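Local atomic coordinates of DUF327 domain-containing protein (Thermotoga maritima MSB8, PDB entry 2P61), a protein that is of unknown function and belongs to the DUF327 family, its single chain forming a bundle of four helices. Residues E59-G64 and R78-I83. Residues are numbered along the deposited sequence; the frame is centred on the assembly and turned at random. Where two conformers were deposited one is given.
Sequences EVIDSG and RYKNAI
With CG anti to the backbone N in both Arg78 (chi1 -152°) and Glu59 (chi1 -172°), the two side chains reach toward each other across an antiparallel helix pair. The segments belong to helices 37-69 and 73-95, a helical hairpin within a four-helix bundle, and their axes approach to 8.6 Å. Arginine suits this border because it is long enough to span the gap and carries several donors. It grips the carboxylate side-on: NE of Arg78 gives to OE1 of Glu59 at 2.5 Å, and NH2 is shared between OE1 and OE2, with the two planes 23° apart. In one of its two modelled positions Asp62, nearly one helical turn from Glu59, adds a weak and less certain bond from Arg78 NH2 to OD2. Replacing Arg78 by an alanine would probably leave these two acidic groups facing each other without their shared positive charge and uncover the CB of Ser63, which lies against one guanidinium face.

Beneath this network small residues let the helices close in. Ala82 offers just a methyl, and the hydroxyl of Ser63 folds back onto its own helix. Val60 sends CG1 to Ile83 CG1 at 3.9 Å, and both residues also meet Ile149 of helix 138-153. The ring of Tyr79 meets the CA of Gly64 obliquely, glycine leaving the backbone bare there, while its hydroxyl bonds Asn146. The buried Ser63 OG is satisfied by Glu59 O, at 2.6 Å, a carbonyl that also accepts from Ser63 N.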
loop_
_atom_site.group_PDB
_atom_site.type_symbol
_atom_site.label_atom_id
_atom_site.label_comp_id
_atom_site.label_asym_id
_atom_site.label_seq_id
_atom_site.Cartn_x
_atom_site.Cartn_y
_atom_site.Cartn_z
ATOM N N GLU A 59 5.771 5.237 3.018
ATOM C CA GLU A 59 4.847 6.338 2.777
ATOM C C GLU A 59 3.444 5.834 3.022
ATOM O O GLU A 59 2.606 6.602 3.476
ATOM C CB GLU A 59 5.043 7.053 1.404
ATOM C CG GLU A 59 4.217 8.405 1.127
ATOM C CD GLU A 59 4.438 9.549 2.199
ATOM O OE1 GLU A 59 3.591 10.507 2.223
ATOM O OE2 GLU A 59 5.430 9.537 3.033
ATOM N N VAL A 60 3.175 4.562 2.759
ATOM C CA VAL A 60 1.865 3.965 3.132
ATOM C C VAL A 60 1.587 4.007 4.683
ATOM O O VAL A 60 0.434 4.315 5.093
ATOM C CB VAL A 60 1.753 2.501 2.761
ATOM C CG1 VAL A 60 0.450 1.992 3.241
ATOM C CG2 VAL A 60 1.899 2.275 1.177
ATOM N N ILE A 61 2.610 3.681 5.515
ATOM C CA ILE A 61 2.467 3.687 6.941
ATOM C C ILE A 61 2.421 5.141 7.381
ATOM O O ILE A 61 1.522 5.514 8.137
ATOM C CB ILE A 61 3.679 3.135 7.731
ATOM C CG1 ILE A 61 4.223 1.758 7.324
ATOM C CG2 ILE A 61 3.312 3.151 9.226
ATOM C CD1 ILE A 61 3.230 0.664 7.336
ATOM N N ASP A 62 3.364 5.971 6.906
ATOM C CA ASP A 62 3.503 7.372 7.381
ATOM C C ASP A 62 2.212 8.146 7.172
ATOM O O ASP A 62 1.719 8.796 8.091
ATOM C CB ASP A 62 4.758 8.087 6.827
ATOM C CG ASP A 62 4.770 9.643 7.074
ATOM O OD1 ASP A 62 3.804 10.191 7.669
ATOM O OD2 ASP A 62 5.751 10.355 6.659
ATOM N N SER A 63 1.606 8.054 5.974
ATOM C CA SER A 63 0.302 8.717 5.693
ATOM C C SER A 63 -0.980 8.029 6.297
ATOM O O SER A 63 -2.057 8.742 6.466
ATOM C CB SER A 63 0.099 8.823 4.175
ATOM O OG SER A 63 0.206 7.517 3.516
ATOM N N GLY A 64 -0.928 6.679 6.529
ATOM C CA GLY A 64 -1.959 5.939 7.320
ATOM C C GLY A 64 -1.966 6.662 8.673
ATOM O O GLY A 64 -2.979 7.296 9.083
ATOM N N ARG A 78 -3.229 11.334 0.307
ATOM C CA ARG A 78 -1.833 11.009 0.533
ATOM C C ARG A 78 -1.914 9.494 0.698
ATOM O O ARG A 78 -1.008 8.746 0.177
ATOM C CB ARG A 78 -1.360 11.672 1.833
ATOM C CG ARG A 78 0.131 12.027 1.933
ATOM C CD ARG A 78 0.645 12.441 3.436
ATOM N NE ARG A 78 1.967 11.843 3.662
ATOM C CZ ARG A 78 2.720 11.956 4.748
ATOM N NH1 ARG A 78 2.324 12.687 5.794
ATOM N NH2 ARG A 78 3.883 11.288 4.812
ATOM N N TYR A 79 -3.017 9.034 1.373
ATOM C CA TYR A 79 -3.166 7.580 1.718
ATOM C C TYR A 79 -3.372 6.612 0.515
ATOM O O TYR A 79 -2.614 5.629 0.309
ATOM C CB TYR A 79 -4.260 7.314 2.812
ATOM C CG TYR A 79 -4.151 5.895 3.479
ATOM C CD1 TYR A 79 -2.925 5.430 3.977
ATOM C CD2 TYR A 79 -5.248 5.019 3.561
ATOM C CE1 TYR A 79 -2.783 4.132 4.525
ATOM C CE2 TYR A 79 -5.145 3.750 4.131
ATOM C CZ TYR A 79 -3.905 3.320 4.639
ATOM O OH TYR A 79 -3.740 2.066 5.250
ATOM N N LYS A 80 -4.498 6.864 -0.178
ATOM C CA LYS A 80 -4.921 6.234 -1.416
ATOM C C LYS A 80 -3.825 6.319 -2.436
ATOM O O LYS A 80 -3.505 5.317 -3.031
ATOM C CB LYS A 80 -6.143 6.970 -1.918
ATOM C CG LYS A 80 -7.357 6.875 -0.980
ATOM C CD LYS A 80 -8.602 6.508 -1.730
ATOM C CE LYS A 80 -9.860 6.983 -1.063
ATOM N NZ LYS A 80 -10.998 6.038 -1.499
ATOM N N ASN A 81 -3.230 7.512 -2.638
ATOM C CA ASN A 81 -2.086 7.646 -3.568
ATOM C C ASN A 81 -0.906 6.738 -3.213
ATOM O O ASN A 81 -0.397 5.999 -4.042
ATOM C CB ASN A 81 -1.577 9.091 -3.708
ATOM C CG ASN A 81 -2.593 10.017 -4.409
ATOM O OD1 ASN A 81 -3.534 9.600 -5.147
ATOM N ND2 ASN A 81 -2.402 11.300 -4.179
ATOM N N ALA A 82 -0.468 6.810 -1.968
ATOM C CA ALA A 82 0.631 6.040 -1.464
ATOM C C ALA A 82 0.351 4.597 -1.668
ATOM O O ALA A 82 1.221 3.865 -2.105
ATOM C CB ALA A 82 0.779 6.334 -0.017
ATOM N N ILE A 83 -0.851 4.148 -1.372
ATOM C CA ILE A 83 -1.156 2.727 -1.586
ATOM C C ILE A 83 -1.181 2.370 -3.069
ATOM O O ILE A 83 -0.756 1.238 -3.386
ATOM C CB ILE A 83 -2.471 2.313 -0.977
ATOM C CG1 ILE A 83 -2.317 2.206 0.524
ATOM C CG2 ILE A 83 -2.953 1.055 -1.569
ATOM C CD1 ILE A 83 -3.639 1.903 1.226
#